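Stress-induced protein 1 (Caenorhabditis elegans, PDB 4YE0) is a small heat shock protein that probably acts as a molecular chaperone by binding unfolded proteins, represented here by its alpha-crystallin domain and C-terminal tail. Local coordinates at residues Q11-L17 and M80-K86. Residues are numbered along the deposited sequence; the frame is centred on the assembly and turned at random.
Sequences QKFCVKL and MTIDAPK
Strands 12-17 and 80-85 pair antiparallel as the central neighbours of the four-stranded sheet in the immunoglobulin-like beta-sandwich of the alpha-crystallin domain. F13–A84, V15–I82 and L17–M80 are hydrogen-bonded pairs, each closed by two reciprocal backbone bonds; F13 N to A84 O (2.9 Å) is nearly straight. CA-H...O contacts from the residues of the intervening non-hydrogen-bonded pairs add to these bonds, as from K16 CA to M80 O (3.2 Å). F13, V15, L17, M80, I82 and A84 share the buried face, where M80 and I82 also pack on strand 35-45 of the other sheet. L17 and M80 run side by side; M80, bent at its thioether (chi3 70°), brings CE to 3.3 Å from L17 CD2, closer than usual carbon–carbon contact. C14, K16, T81 and D83 occupy the more open face. There T81 OG1, anti to its own N (chi1 176°), lies 3.3 Å from C14 SG and makes a weak hydrogen bond to V15 O, which already accepts I82 N. Past the strand end, K86 N donates to Q11 O from above the carbonyl plane. The K86 chain folds back, its NZ bonding T9 O and N8 OD1, while its CE rests 3.6 Å from K12 O.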
loop_
_atom_site.group_PDB
_atom_site.type_symbol
_atom_site.label_atom_id
_atom_site.label_comp_id
_atom_site.label_asym_id
_atom_site.label_seq_id
_atom_site.Cartn_x
_atom_site.Cartn_y
_atom_site.Cartn_z
ATOM N N GLN A 11 -25.341 -17.109 10.078
ATOM C CA GLN A 11 -25.078 -16.628 11.426
ATOM C C GLN A 11 -24.502 -15.218 11.395
ATOM O O GLN A 11 -25.058 -14.297 11.994
ATOM C CB GLN A 11 -24.104 -17.576 12.140
ATOM C CG GLN A 11 -24.256 -17.593 13.653
ATOM C CD GLN A 11 -25.642 -18.032 14.094
ATOM O OE1 GLN A 11 -26.248 -17.419 14.973
ATOM N NE2 GLN A 11 -26.157 -19.089 13.473
ATOM N N LYS A 12 -23.385 -15.062 10.691
ATOM C CA LYS A 12 -22.648 -13.806 10.676
ATOM C C LYS A 12 -22.014 -13.545 9.320
ATOM O O LYS A 12 -21.909 -14.439 8.480
ATOM C CB LYS A 12 -21.541 -13.825 11.736
ATOM C CG LYS A 12 -22.029 -13.981 13.170
ATOM C CD LYS A 12 -20.936 -13.633 14.177
ATOM C CE LYS A 12 -20.949 -12.155 14.554
ATOM N NZ LYS A 12 -21.997 -11.838 15.570
ATOM N N PHE A 13 -21.606 -12.297 9.124
ATOM C CA PHE A 13 -20.754 -11.909 8.011
ATOM C C PHE A 13 -19.459 -11.402 8.624
ATOM O O PHE A 13 -19.480 -10.737 9.658
ATOM C CB PHE A 13 -21.417 -10.805 7.191
ATOM C CG PHE A 13 -20.624 -10.388 5.987
ATOM C CD1 PHE A 13 -20.677 -11.132 4.817
ATOM C CD2 PHE A 13 -19.828 -9.251 6.022
ATOM C CE1 PHE A 13 -19.947 -10.752 3.705
ATOM C CE2 PHE A 13 -19.098 -8.866 4.911
ATOM C CZ PHE A 13 -19.159 -9.617 3.750
ATOM N N CYS A 14 -18.333 -11.727 8.003
ATOM C CA CYS A 14 -17.047 -11.292 8.526
ATOM C C CYS A 14 -16.062 -11.049 7.398
ATOM O O CYS A 14 -15.991 -11.819 6.444
ATOM C CB CYS A 14 -16.486 -12.324 9.504
ATOM S SG CYS A 14 -15.441 -11.605 10.792
ATOM N N VAL A 15 -15.324 -9.953 7.509
ATOM C CA VAL A 15 -14.228 -9.659 6.609
ATOM C C VAL A 15 -13.005 -9.373 7.473
ATOM O O VAL A 15 -13.136 -8.837 8.573
ATOM C CB VAL A 15 -14.561 -8.455 5.707
ATOM C CG1 VAL A 15 -13.329 -7.980 4.959
ATOM C CG2 VAL A 15 -15.657 -8.828 4.723
ATOM N N LYS A 16 -11.828 -9.752 6.984
ATOM C CA LYS A 16 -10.570 -9.460 7.667
ATOM C C LYS A 16 -9.560 -8.886 6.684
ATOM O O LYS A 16 -9.299 -9.496 5.650
ATOM C CB LYS A 16 -10.007 -10.722 8.316
ATOM C CG LYS A 16 -10.583 -11.012 9.690
ATOM C CD LYS A 16 -9.917 -12.225 10.327
ATOM C CE LYS A 16 -10.172 -12.292 11.827
ATOM N NZ LYS A 16 -11.494 -12.901 12.144
ATOM N N LEU A 17 -9.001 -7.721 7.013
ATOM C CA LEU A 17 -8.045 -7.030 6.145
ATOM C C LEU A 17 -6.688 -6.883 6.819
ATOM O O LEU A 17 -6.604 -6.744 8.040
ATOM C CB LEU A 17 -8.531 -5.616 5.794
ATOM C CG LEU A 17 -9.922 -5.385 5.205
ATOM C CD1 LEU A 17 -10.146 -6.283 4.001
ATOM C CD2 LEU A 17 -11.006 -5.588 6.255
ATOM N N MET A 80 -7.577 -5.738 10.675
ATOM C CA MET A 80 -8.918 -5.217 10.884
ATOM C C MET A 80 -9.920 -6.332 10.654
ATOM O O MET A 80 -9.806 -7.084 9.686
ATOM C CB MET A 80 -9.210 -4.059 9.932
ATOM C CG MET A 80 -10.518 -3.338 10.225
ATOM S SD MET A 80 -10.703 -1.855 9.218
ATOM C CE MET A 80 -10.943 -2.629 7.647
ATOM N N THR A 81 -10.899 -6.446 11.541
ATOM C CA THR A 81 -12.030 -7.315 11.271
ATOM C C THR A 81 -13.328 -6.524 11.372
ATOM O O THR A 81 -13.534 -5.732 12.296
ATOM C CB THR A 81 -12.055 -8.591 12.151
ATOM O OG1 THR A 81 -13.247 -9.340 11.872
ATOM C CG2 THR A 81 -12.016 -8.264 13.618
ATOM N N ILE A 82 -14.175 -6.726 10.372
ATOM C CA ILE A 82 -15.481 -6.112 10.323
ATOM C C ILE A 82 -16.478 -7.251 10.353
ATOM O O ILE A 82 -16.404 -8.154 9.522
ATOM C CB ILE A 82 -15.665 -5.293 9.033
ATOM C CG1 ILE A 82 -14.616 -4.177 8.964
ATOM C CG2 ILE A 82 -17.075 -4.721 8.975
ATOM C CD1 ILE A 82 -14.532 -3.480 7.621
ATOM N N ASP A 83 -17.398 -7.224 11.311
ATOM C CA ASP A 83 -18.396 -8.282 11.404
ATOM C C ASP A 83 -19.782 -7.761 11.760
ATOM O O ASP A 83 -19.925 -6.688 12.350
ATOM C CB ASP A 83 -17.947 -9.364 12.399
ATOM C CG ASP A 83 -18.137 -8.953 13.850
ATOM O OD1 ASP A 83 -18.668 -9.769 14.632
ATOM O OD2 ASP A 83 -17.764 -7.819 14.211
ATOM N N ALA A 84 -20.795 -8.535 11.381
ATOM C CA ALA A 84 -22.186 -8.213 11.684
ATOM C C ALA A 84 -23.030 -9.489 11.702
ATOM O O ALA A 84 -22.737 -10.434 10.969
ATOM C CB ALA A 84 -22.728 -7.237 10.653
ATOM N N PRO A 85 -24.072 -9.531 12.549
ATOM C CA PRO A 85 -25.017 -10.646 12.452
ATOM C C PRO A 85 -25.934 -10.512 11.239
ATOM O O PRO A 85 -26.057 -9.423 10.670
ATOM C CB PRO A 85 -25.823 -10.549 13.751
ATOM C CG PRO A 85 -25.687 -9.134 14.195
ATOM C CD PRO A 85 -24.350 -8.660 13.709
ATOM N N LYS A 86 -26.559 -11.617 10.842
ATOM C CA LYS A 86 -27.568 -11.585 9.789
ATOM C C LYS A 86 -28.916 -11.178 10.378
ATOM O O LYS A 86 -29.119 -11.249 11.591
ATOM C CB LYS A 86 -27.667 -12.943 9.093
ATOM C CG LYS A 86 -26.367 -13.421 8.461
ATOM C CD LYS A 86 -25.755 -12.374 7.540
ATOM C CE LYS A 86 -24.644 -12.944 6.674
ATOM N NZ LYS A 86 -25.151 -13.786 5.553
#